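Local atomic coordinates of hypothetical protein (Parabacteroides distasonis, PDB entry 4H3W), a protein that is of unknown function but is probably secreted and folds into two beta-barrel domains. Residues A20-G25 with D217-D222; T28-V33 with G46-I51; E75-G80 with Y195-P200; E250-I253 with V259-D262. One frame throughout, in Å; residues are numbered along the deposited sequence.

Interaction 1. Residues A20-G25 with D217-D222; sequences APLGMG and DAFDED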
loop_
_atom_site.group_PDB
_atom_site.type_symbol
_atom_site.label_atom_id
_atom_site.label_comp_id
_atom_site.label_asym_id
_atom_site.label_seq_id
_atom_site.Cartn_x
_atom_site.Cartn_y
_atom_site.Cartn_z
ATOM N N ALA A 20 -0.035 -34.421 -11.109
ATOM C CA ALA A 20 1.027 -33.748 -11.834
ATOM C C ALA A 20 1.480 -32.480 -11.081
ATOM O O ALA A 20 0.656 -31.711 -10.610
ATOM C CB ALA A 20 0.570 -33.414 -13.228
ATOM N N PRO A 21 2.787 -32.253 -10.999
ATOM C CA PRO A 21 3.306 -31.050 -10.331
ATOM C C PRO A 21 3.214 -29.827 -11.228
ATOM O O PRO A 21 3.265 -29.953 -12.451
ATOM C CB PRO A 21 4.763 -31.415 -10.055
ATOM C CG PRO A 21 5.136 -32.292 -11.222
ATOM C CD PRO A 21 3.869 -33.008 -11.674
ATOM N N LEU A 22 3.012 -28.656 -10.649
ATOM C CA LEU A 22 2.792 -27.441 -11.447
ATOM C C LEU A 22 3.877 -26.410 -11.216
ATOM O O LEU A 22 3.994 -25.483 -12.003
ATOM C CB LEU A 22 1.424 -26.810 -11.141
ATOM C CG LEU A 22 0.220 -27.687 -11.456
ATOM C CD1 LEU A 22 -1.021 -26.982 -10.977
ATOM C CD2 LEU A 22 0.132 -28.030 -12.939
ATOM N N GLY A 23 4.624 -26.549 -10.129
ATOM C CA GLY A 23 5.762 -25.677 -9.818
ATOM C C GLY A 23 5.356 -24.717 -8.725
ATOM O O GLY A 23 4.182 -24.493 -8.516
HETATM N N MSE A 24 6.342 -24.140 -8.049
HETATM C CA MSE A 24 6.135 -23.351 -6.841
HETATM C C MSE A 24 5.935 -21.901 -7.144
HETATM O O MSE A 24 6.870 -21.204 -7.531
HETATM C CB MSE A 24 7.402 -23.566 -6.009
HETATM C CG MSE A 24 7.455 -22.764 -4.694
HETATM SE SE MSE A 24 6.445 -23.590 -3.207
HETATM C CE MSE A 24 6.743 -25.499 -3.601
ATOM N N GLY A 25 4.707 -21.426 -7.014
ATOM C CA GLY A 25 4.505 -20.000 -6.784
ATOM C C GLY A 25 5.150 -19.750 -5.425
ATOM O O GLY A 25 5.118 -20.593 -4.494
ATOM N N ASP A 217 5.230 -21.872 -17.228
ATOM C CA ASP A 217 5.353 -23.270 -17.648
ATOM C C ASP A 217 4.796 -24.254 -16.602
ATOM O O ASP A 217 5.397 -25.255 -16.281
ATOM C CB ASP A 217 6.820 -23.563 -17.997
ATOM C CG ASP A 217 7.288 -22.754 -19.188
ATOM O OD1 ASP A 217 6.527 -22.668 -20.174
ATOM O OD2 ASP A 217 8.398 -22.204 -19.135
ATOM N N ALA A 218 3.602 -23.956 -16.126
ATOM C CA ALA A 218 2.888 -24.851 -15.222
ATOM C C ALA A 218 2.502 -26.139 -15.923
ATOM O O ALA A 218 2.476 -27.200 -15.315
ATOM C CB ALA A 218 1.643 -24.147 -14.677
ATOM N N PHE A 219 2.202 -26.043 -17.212
ATOM C CA PHE A 219 1.803 -27.181 -18.016
ATOM C C PHE A 219 2.727 -27.292 -19.208
ATOM O O PHE A 219 2.990 -26.292 -19.882
ATOM C CB PHE A 219 0.403 -26.991 -18.520
ATOM C CG PHE A 219 -0.568 -26.635 -17.436
ATOM C CD1 PHE A 219 -1.154 -27.622 -16.677
ATOM C CD2 PHE A 219 -0.876 -25.303 -17.175
ATOM C CE1 PHE A 219 -2.087 -27.293 -15.700
ATOM C CE2 PHE A 219 -1.788 -24.961 -16.170
ATOM C CZ PHE A 219 -2.389 -25.967 -15.431
ATOM N N ASP A 220 3.205 -28.501 -19.482
ATOM C CA ASP A 220 4.137 -28.749 -20.569
ATOM C C ASP A 220 3.384 -29.119 -21.844
ATOM O O ASP A 220 2.496 -29.968 -21.812
ATOM C CB ASP A 220 5.065 -29.886 -20.174
ATOM C CG ASP A 220 6.282 -29.993 -21.065
ATOM O OD1 ASP A 220 6.160 -30.096 -22.310
ATOM O OD2 ASP A 220 7.377 -30.039 -20.490
ATOM N N GLU A 221 3.729 -28.499 -22.966
ATOM C CA GLU A 221 3.061 -28.805 -24.215
ATOM C C GLU A 221 3.135 -30.306 -24.545
ATOM O O GLU A 221 2.297 -30.825 -25.263
ATOM C CB GLU A 221 3.650 -27.957 -25.369
ATOM C CG GLU A 221 5.122 -28.236 -25.646
ATOM C CD GLU A 221 5.690 -27.411 -26.803
ATOM O OE1 GLU A 221 4.943 -26.628 -27.429
ATOM O OE2 GLU A 221 6.896 -27.544 -27.080
ATOM N N ASP A 222 4.148 -31.006 -24.053
ATOM C CA ASP A 222 4.332 -32.422 -24.429
ATOM C C ASP A 222 3.421 -33.377 -23.683
ATOM O O ASP A 222 3.432 -34.579 -23.978
ATOM C CB ASP A 222 5.791 -32.871 -24.211
ATOM C CG ASP A 222 6.756 -32.199 -25.161
ATOM O OD1 ASP A 222 6.336 -31.844 -26.288
ATOM O OD2 ASP A 222 7.932 -32.044 -24.769
#

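Interaction 2. Residues T28-V33 with G46-I51; sequences TSDDVV and GAYVMI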
loop_
_atom_site.group_PDB
_atom_site.type_symbol
_atom_site.label_atom_id
_atom_site.label_comp_id
_atom_site.label_asym_id
_atom_site.label_seq_id
_atom_site.Cartn_x
_atom_site.Cartn_y
_atom_site.Cartn_z
ATOM N N THR A 28 7.982 -12.869 -2.638
ATOM C CA THR A 28 8.417 -12.103 -1.467
ATOM C C THR A 28 7.661 -10.794 -1.442
ATOM O O THR A 28 6.971 -10.465 -2.407
ATOM C CB THR A 28 9.912 -11.775 -1.458
ATOM O OG1 THR A 28 10.186 -10.876 -2.531
ATOM C CG2 THR A 28 10.766 -13.050 -1.586
ATOM N N SER A 29 7.779 -10.062 -0.341
ATOM C CA SER A 29 7.052 -8.805 -0.188
ATOM C C SER A 29 7.301 -7.938 -1.398
ATOM O O SER A 29 6.355 -7.432 -2.024
ATOM C CB SER A 29 7.483 -8.060 1.059
ATOM O OG SER A 29 7.150 -8.776 2.209
ATOM N N ASP A 30 8.564 -7.838 -1.788
ATOM C CA ASP A 30 8.892 -6.918 -2.881
ATOM C C ASP A 30 8.550 -7.458 -4.317
ATOM O O ASP A 30 8.558 -6.710 -5.266
ATOM C CB ASP A 30 10.344 -6.390 -2.676
ATOM C CG ASP A 30 11.416 -7.404 -2.973
ATOM O OD1 ASP A 30 11.128 -8.596 -3.182
ATOM O OD2 ASP A 30 12.585 -6.984 -3.007
ATOM N N ASP A 31 8.067 -8.694 -4.449
ATOM C CA ASP A 31 7.379 -9.134 -5.659
ATOM C C ASP A 31 5.900 -8.691 -5.657
ATOM O O ASP A 31 5.333 -8.341 -6.697
ATOM C CB ASP A 31 7.367 -10.657 -5.801
ATOM C CG ASP A 31 8.751 -11.280 -5.866
ATOM O OD1 ASP A 31 9.656 -10.653 -6.439
ATOM O OD2 ASP A 31 8.907 -12.417 -5.345
ATOM N N VAL A 32 5.247 -8.788 -4.495
ATOM C CA VAL A 32 3.816 -8.497 -4.387
ATOM C C VAL A 32 3.531 -6.986 -4.372
ATOM O O VAL A 32 2.499 -6.532 -4.859
ATOM C CB VAL A 32 3.228 -9.175 -3.125
ATOM C CG1 VAL A 32 1.784 -8.723 -2.846
ATOM C CG2 VAL A 32 3.300 -10.687 -3.280
ATOM N N VAL A 33 4.446 -6.254 -3.755
ATOM C CA VAL A 33 4.397 -4.850 -3.605
ATOM C C VAL A 33 5.652 -4.301 -4.241
ATOM O O VAL A 33 6.732 -4.699 -3.862
ATOM C CB VAL A 33 4.397 -4.464 -2.121
ATOM C CG1 VAL A 33 4.238 -2.952 -1.949
ATOM C CG2 VAL A 33 3.270 -5.196 -1.369
ATOM N N GLY A 46 13.372 -3.029 9.840
ATOM C CA GLY A 46 12.937 -4.178 9.064
ATOM C C GLY A 46 11.622 -3.989 8.314
ATOM O O GLY A 46 11.198 -4.884 7.597
ATOM N N ALA A 47 11.013 -2.810 8.445
ATOM C CA ALA A 47 9.699 -2.522 7.899
ATOM C C ALA A 47 9.794 -1.491 6.788
ATOM O O ALA A 47 10.546 -0.531 6.897
ATOM C CB ALA A 47 8.775 -2.025 9.011
ATOM N N TYR A 48 9.004 -1.670 5.741
ATOM C CA TYR A 48 8.959 -0.709 4.645
ATOM C C TYR A 48 8.141 0.537 5.026
ATOM O O TYR A 48 6.987 0.461 5.466
ATOM C CB TYR A 48 8.388 -1.336 3.385
ATOM C CG TYR A 48 9.277 -2.352 2.706
ATOM C CD1 TYR A 48 10.559 -2.016 2.266
ATOM C CD2 TYR A 48 8.824 -3.649 2.465
ATOM C CE1 TYR A 48 11.369 -2.962 1.624
ATOM C CE2 TYR A 48 9.614 -4.587 1.817
ATOM C CZ TYR A 48 10.875 -4.246 1.388
ATOM O OH TYR A 48 11.642 -5.191 0.761
ATOM N N VAL A 49 8.755 1.688 4.830
ATOM C CA VAL A 49 8.129 2.950 5.105
ATOM C C VAL A 49 8.443 3.980 4.025
ATOM O O VAL A 49 9.613 4.155 3.682
ATOM C CB VAL A 49 8.657 3.462 6.454
ATOM C CG1 VAL A 49 8.078 4.828 6.778
ATOM C CG2 VAL A 49 8.323 2.459 7.553
HETATM N N MSE A 50 7.437 4.679 3.487
HETATM C CA MSE A 50 7.734 5.780 2.539
HETATM C C MSE A 50 7.924 7.077 3.295
HETATM O O MSE A 50 7.111 7.418 4.168
HETATM C CB MSE A 50 6.610 5.935 1.541
HETATM C CG MSE A 50 6.551 4.735 0.634
HETATM SE SE MSE A 50 4.956 4.811 -0.526
HETATM C CE MSE A 50 3.527 4.528 0.770
ATOM N N ILE A 51 9.002 7.818 2.997
ATOM C CA ILE A 51 9.288 9.058 3.685
ATOM C C ILE A 51 9.510 10.172 2.661
ATOM O O ILE A 51 10.244 9.986 1.702
ATOM C CB ILE A 51 10.530 8.931 4.596
ATOM C CG1 ILE A 51 10.242 7.916 5.715
ATOM C CG2 ILE A 51 10.932 10.282 5.173
ATOM C CD1 ILE A 51 11.313 7.806 6.787
#

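Interaction 3. Residues E75-G80 with Y195-P200; sequences EDITTG and YAVELP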
loop_
_atom_site.group_PDB
_atom_site.type_symbol
_atom_site.label_atom_id
_atom_site.label_comp_id
_atom_site.label_asym_id
_atom_site.label_seq_id
_atom_site.Cartn_x
_atom_site.Cartn_y
_atom_site.Cartn_z
ATOM N N GLU A 75 4.383 24.209 1.151
ATOM C CA GLU A 75 5.255 23.316 0.414
ATOM C C GLU A 75 4.406 22.366 -0.388
ATOM O O GLU A 75 3.380 21.907 0.084
ATOM C CB GLU A 75 6.191 22.574 1.377
ATOM C CG GLU A 75 7.076 21.493 0.753
ATOM C CD GLU A 75 8.347 22.001 0.069
ATOM O OE1 GLU A 75 8.563 23.228 -0.064
ATOM O OE2 GLU A 75 9.152 21.135 -0.346
ATOM N N ASP A 76 4.823 22.124 -1.629
ATOM C CA ASP A 76 4.265 21.099 -2.477
ATOM C C ASP A 76 5.229 19.948 -2.496
ATOM O O ASP A 76 6.393 20.112 -2.811
ATOM C CB ASP A 76 4.054 21.596 -3.906
ATOM C CG ASP A 76 3.017 22.669 -3.991
ATOM O OD1 ASP A 76 1.814 22.351 -3.846
ATOM O OD2 ASP A 76 3.399 23.840 -4.202
ATOM N N ILE A 77 4.728 18.770 -2.164
ATOM C CA ILE A 77 5.518 17.571 -2.141
ATOM C C ILE A 77 5.067 16.762 -3.342
ATOM O O ILE A 77 3.888 16.429 -3.457
ATOM C CB ILE A 77 5.274 16.779 -0.844
ATOM C CG1 ILE A 77 5.430 17.678 0.376
ATOM C CG2 ILE A 77 6.200 15.567 -0.752
ATOM C CD1 ILE A 77 5.078 17.006 1.675
ATOM N N THR A 78 6.001 16.431 -4.227
ATOM C CA THR A 78 5.723 15.490 -5.317
ATOM C C THR A 78 5.722 14.040 -4.809
ATOM O O THR A 78 6.711 13.583 -4.249
ATOM C CB THR A 78 6.749 15.655 -6.456
ATOM O OG1 THR A 78 6.642 16.971 -6.976
ATOM C CG2 THR A 78 6.489 14.662 -7.601
ATOM N N THR A 79 4.619 13.312 -5.006
ATOM C CA THR A 79 4.520 11.908 -4.514
ATOM C C THR A 79 3.998 10.984 -5.594
ATOM O O THR A 79 3.327 9.996 -5.309
ATOM C CB THR A 79 3.651 11.791 -3.227
ATOM O OG1 THR A 79 2.260 12.052 -3.491
ATOM C CG2 THR A 79 4.163 12.775 -2.188
ATOM N N GLY A 80 4.335 11.300 -6.847
ATOM C CA GLY A 80 3.845 10.540 -7.999
ATOM C C GLY A 80 4.372 9.126 -8.102
ATOM O O GLY A 80 3.798 8.302 -8.826
ATOM N N TYR A 195 9.886 19.423 7.693
ATOM C CA TYR A 195 8.785 18.444 7.732
ATOM C C TYR A 195 9.215 17.024 7.376
ATOM O O TYR A 195 10.223 16.808 6.699
ATOM C CB TYR A 195 7.667 18.879 6.777
ATOM C CG TYR A 195 8.038 18.754 5.330
ATOM C CD1 TYR A 195 7.813 17.581 4.634
ATOM C CD2 TYR A 195 8.616 19.812 4.651
ATOM C CE1 TYR A 195 8.183 17.460 3.297
ATOM C CE2 TYR A 195 8.960 19.708 3.314
ATOM C CZ TYR A 195 8.735 18.548 2.635
ATOM O OH TYR A 195 9.097 18.466 1.301
ATOM N N ALA A 196 8.355 16.063 7.722
ATOM C CA ALA A 196 8.558 14.696 7.362
ATOM C C ALA A 196 7.169 14.055 7.296
ATOM O O ALA A 196 6.416 14.175 8.246
ATOM C CB ALA A 196 9.444 13.994 8.380
ATOM N N VAL A 197 6.805 13.559 6.122
ATOM C CA VAL A 197 5.592 12.788 5.903
ATOM C C VAL A 197 6.052 11.358 5.878
ATOM O O VAL A 197 6.891 11.000 5.064
ATOM C CB VAL A 197 4.904 13.178 4.588
ATOM C CG1 VAL A 197 3.657 12.307 4.311
ATOM C CG2 VAL A 197 4.553 14.661 4.613
ATOM N N GLU A 198 5.545 10.542 6.799
ATOM C CA GLU A 198 5.946 9.162 6.897
ATOM C C GLU A 198 4.735 8.263 6.703
ATOM O O GLU A 198 3.721 8.431 7.379
ATOM C CB GLU A 198 6.617 8.920 8.247
ATOM C CG GLU A 198 7.141 7.513 8.372
ATOM C CD GLU A 198 8.036 7.277 9.588
ATOM O OE1 GLU A 198 8.821 8.180 9.982
ATOM O OE2 GLU A 198 7.939 6.160 10.136
ATOM N N LEU A 199 4.841 7.350 5.744
ATOM C CA LEU A 199 3.745 6.442 5.380
ATOM C C LEU A 199 4.215 4.996 5.553
ATOM O O LEU A 199 4.729 4.366 4.611
ATOM C CB LEU A 199 3.252 6.716 3.960
ATOM C CG LEU A 199 2.935 8.162 3.542
ATOM C CD1 LEU A 199 2.579 8.220 2.067
ATOM C CD2 LEU A 199 1.826 8.819 4.363
ATOM N N PRO A 200 4.099 4.467 6.763
ATOM C CA PRO A 200 4.513 3.091 7.030
ATOM C C PRO A 200 3.531 2.118 6.411
ATOM O O PRO A 200 2.317 2.282 6.580
ATOM C CB PRO A 200 4.469 2.975 8.561
ATOM C CG PRO A 200 4.319 4.364 9.077
ATOM C CD PRO A 200 3.633 5.142 7.985
#

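Interaction 4. Residues E250-I253 with V259-D262; sequences EMVI and VPVD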
loop_
_atom_site.group_PDB
_atom_site.type_symbol
_atom_site.label_atom_id
_atom_site.label_comp_id
_atom_site.label_asym_id
_atom_site.label_seq_id
_atom_site.Cartn_x
_atom_site.Cartn_y
_atom_site.Cartn_z
ATOM N N GLU A 250 -7.761 -15.465 -7.329
ATOM C CA GLU A 250 -8.444 -15.743 -8.580
ATOM C C GLU A 250 -7.421 -16.293 -9.565
ATOM O O GLU A 250 -6.441 -15.627 -9.871
ATOM C CB GLU A 250 -9.083 -14.460 -9.096
ATOM C CG GLU A 250 -9.840 -14.547 -10.417
ATOM C CD GLU A 250 -10.112 -13.158 -11.062
ATOM O OE1 GLU A 250 -9.396 -12.161 -10.744
ATOM O OE2 GLU A 250 -11.051 -13.065 -11.890
HETATM N N MSE A 251 -7.680 -17.484 -10.087
HETATM C CA MSE A 251 -6.740 -18.165 -10.965
HETATM C C MSE A 251 -7.088 -17.951 -12.419
HETATM O O MSE A 251 -8.239 -18.166 -12.845
HETATM C CB MSE A 251 -6.767 -19.666 -10.629
HETATM C CG MSE A 251 -5.920 -20.436 -11.635
HETATM SE SE MSE A 251 -5.601 -22.287 -11.046
HETATM C CE MSE A 251 -4.374 -21.931 -9.574
ATOM N N VAL A 252 -6.092 -17.549 -13.210
ATOM C CA VAL A 252 -6.250 -17.465 -14.644
ATOM C C VAL A 252 -5.250 -18.374 -15.316
ATOM O O VAL A 252 -4.061 -18.360 -15.023
ATOM C CB VAL A 252 -6.087 -16.027 -15.183
ATOM C CG1 VAL A 252 -6.434 -15.967 -16.677
ATOM C CG2 VAL A 252 -6.948 -15.051 -14.378
ATOM N N ILE A 253 -5.760 -19.176 -16.241
ATOM C CA ILE A 253 -4.940 -20.072 -17.002
ATOM C C ILE A 253 -4.627 -19.368 -18.306
ATOM O O ILE A 253 -5.542 -18.952 -18.979
ATOM C CB ILE A 253 -5.672 -21.403 -17.290
ATOM C CG1 ILE A 253 -6.194 -22.054 -15.996
ATOM C CG2 ILE A 253 -4.760 -22.352 -18.056
ATOM C CD1 ILE A 253 -5.115 -22.447 -15.039
ATOM N N VAL A 259 -2.475 -15.348 -23.657
ATOM C CA VAL A 259 -3.888 -15.086 -23.798
ATOM C C VAL A 259 -4.680 -16.039 -22.861
ATOM O O VAL A 259 -4.402 -17.231 -22.832
ATOM C CB VAL A 259 -4.365 -15.323 -25.233
ATOM C CG1 VAL A 259 -5.862 -15.019 -25.370
ATOM C CG2 VAL A 259 -3.557 -14.474 -26.221
ATOM N N PRO A 260 -5.676 -15.525 -22.125
ATOM C CA PRO A 260 -6.352 -16.404 -21.174
ATOM C C PRO A 260 -7.077 -17.541 -21.857
ATOM O O PRO A 260 -7.636 -17.357 -22.894
ATOM C CB PRO A 260 -7.367 -15.468 -20.495
ATOM C CG PRO A 260 -6.689 -14.133 -20.536
ATOM C CD PRO A 260 -6.051 -14.112 -21.909
ATOM N N VAL A 261 -7.006 -18.728 -21.269
ATOM C CA VAL A 261 -7.857 -19.825 -21.645
ATOM C C VAL A 261 -9.235 -19.463 -21.077
ATOM O O VAL A 261 -9.305 -18.843 -20.003
ATOM C CB VAL A 261 -7.296 -21.164 -21.099
ATOM C CG1 VAL A 261 -8.281 -22.294 -21.318
ATOM C CG2 VAL A 261 -5.938 -21.492 -21.740
ATOM N N ASP A 262 -10.312 -19.862 -21.753
ATOM C CA ASP A 262 -11.690 -19.521 -21.341
ATOM C C ASP A 262 -12.246 -20.497 -20.273
ATOM O O ASP A 262 -13.148 -21.292 -20.505
ATOM C CB ASP A 262 -12.627 -19.470 -22.555
ATOM C CG ASP A 262 -14.019 -18.896 -22.214
ATOM O OD1 ASP A 262 -14.199 -18.278 -21.151
ATOM O OD2 ASP A 262 -14.953 -19.074 -23.005
HETATM O O HOH W 1 -8.355 -19.088 -17.260
#

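Interaction 1. Residues A20-G25 with D217-D222
Leu22 lies against Ala218 and Phe219 where two loops meet at one end of a beta-barrel domain: residues 20-25 lead into strand 25-26, and residues 217-222 follow strand 208-215, which belongs to the other sheet. One methyl does most of the touching. Leu22 CD2 sits 3.4 Å from Ala218 O and 3.6 Å from Phe219 CE1, approaching the aromatic ring obliquely. With Leu22 CG beside the backbone N (chi1 -62°), the branch reaches across to the second loop, while Leu22 CB stays 4.4 Å from Ala218 CB. The backbones meet as well. Ala218 CA lies 3.5 Å from Leu22 O, with an angle of 152° at the hydrogen, a fairly straight CA-H...O contact.

In the next shell, Ile235 of strand 233-240 packs on both Leu22 and Phe219, and Ile295 of strand 294-302 touches Ala218 and Phe219, so the three residues touch strands of both sheets. The second loop is held by Asp217 N bonding to His294 ND1 and by backbone pairing of Phe219 with Arg293. Further along, an Asx turn bends the chain: Asp222 N donates to Asp220 OD1 at 2.8 Å, meeting that oxygen on its anti side, 19° out of the carboxylate plane.

Interaction 2. Residues T28-V33 with G46-I51
Ser29 OG, on the residue whose CB meets the Tyr48 ring, is hydrogen-bonded to the backbone oxygen of the dimethylated lysine at position 311, with Gln314 O a second, weak partner for the same single proton. The hydroxyl is thereby tied to the chain around 311-314, while Ser29 CB is what meets the tyrosine. It comes to 4.1 Å from Tyr48 CE2, with Ser29 CB at the edge of the ring and near its plane. One residue further on, Asp30 CB stands 3.9 Å from Tyr48 OH, so the phenol is met by carbon atoms from two successive residues of the helix. A chi1 of -71° sets the Tyr48 ring opposite its own carbonyl carbon and out towards them.

The contact joins the two beta-barrel domains. Helix 29-32 follows strand 25-26 of one barrel and is fixed there by Val32 O bonding to Ser211 OG, whereas strand 47-55 belongs to a sheet of the other. Leu310 takes part on both sides: it touches Ser29 and pairs through its backbone with Tyr48.

The first turn of the helix is closed by bonds of its own. Thr28 occupies the N-cap position, and its carbonyl oxygen accepts from Asp31 N at 2.9 Å and from Val32 N at 3.2 Å. Asp31 turns back in return: its OD2 accepts from Thr28 N at 2.9 Å in a nearly straight bond (170°), the donor lying well above the carboxylate plane. Asp30 also folds back, its OD1 2.6 Å from Thr28 OG1, but Thr28 has two conformers and this bond is doubtful in detail.

Interaction 3. Residues E75-G80 with Y195-P200
Two sheets of one beta-barrel domain face each other here: strand 71-76, with the residues that follow it, belongs to one and lies over strand 194-200 of the other. Across the gap the nearest CA atoms, those of Ile77 and Val197, are 9.4 Å apart, and the side chains of Glu75, Ile77, Tyr195 and Val197 bridge it. Tyr195 spans the space between the strands. Its chi1 of 70° tucks CG in between the backbone N and the carbonyl carbon, and the ring then passes between Glu75 and Ile77.

Glu75 crosses the tyrosine at about a right angle, its CG 3.6 Å from Tyr195 CE2 and its carboxylate plane 49° from the ring. Glu75 OE2 is 3.1 Å from Tyr195 OH, within hydrogen-bonding range, although the phenol proton has another acceptor in reach and its choice is not settled. At the other ortho carbon of the phenol, Ile77 comes from the opposite direction and meets the ring obliquely, CD1 lying 3.5 Å from Tyr195 CE1. Leu173 of strand 172-177 packs against both Ile77 and Tyr195, and Tyr52 of strand 47-55 also touches the buried Ile77. The same terminal methyl, Ile77 CD1, finally rests 3.8 Å from Val197 CG2.

Interaction 4. Residues E250-I253 with V259-D262
Ile253 lies beside Val261 near the end of strand 246-254, and its side chain divides at once. Ile253 CB is 4.1 Å from Val261 CB. From there the CG2 methyl, anti to the backbone N, runs on to Val261 CG2 at 4.0 Å. The CG1 branch takes the other course (chi1 -54°) and carries CD1 away from residues 259-262; elsewhere Ile253 packs on Ile263, the next residue of that loop, and on Ala292 and Ile295.

The backbone of the same residue makes the polar link. Val261 N donates to Ile253 O at 2.7 Å in a nearly straight bond, 164° at the hydrogen, with the donor tilted 21° from the carbonyl plane. Pro260 CA adds a bent CA-H...O contact to the same oxygen. The complementary pair, Ile253 N and Val261 O, is joined through a water: water 1 accepts from Ile253 N at 2.8 Å and lies 2.9 Å from Val261 O, to which it can donate, though its protons have other acceptors in reach.

Next to this, the side chains of Val252 and Pro260 lie side by side, pointing the same way, with Val252 CG1 4.0 Å from Pro260 CB. The loop leading towards strand 268-269 is thus folded back on the strand it has just left, and a bond from Val259 N to Asp255 OD1 helps hold that return. The backbone pairing is therefore local: one direct bond fixes the loop to the strand end at Ile253, and a water stands in for the second.

From the N terminus, residues 20-25 form the first limb of interaction 1, whose partner at 217-222 comes only after the other barrel domain has been built. That long excursion contains interactions 2 and 3 in series. Interaction 2 closes a short loop, passing from helix 29-32 to the next domain; interaction 3 spans 115 residues and joins that domain's two sheets. These two touch through neighbouring strands, Met50 O probably hydrogen-bonding to Leu199 N. Interaction 4, a local return, opens after interaction 1 has closed, in the same barrel and with centres about 15 Å apart. Interactions 1 and 3 lie on opposite sides of the chain's centre, and none of the loops cross.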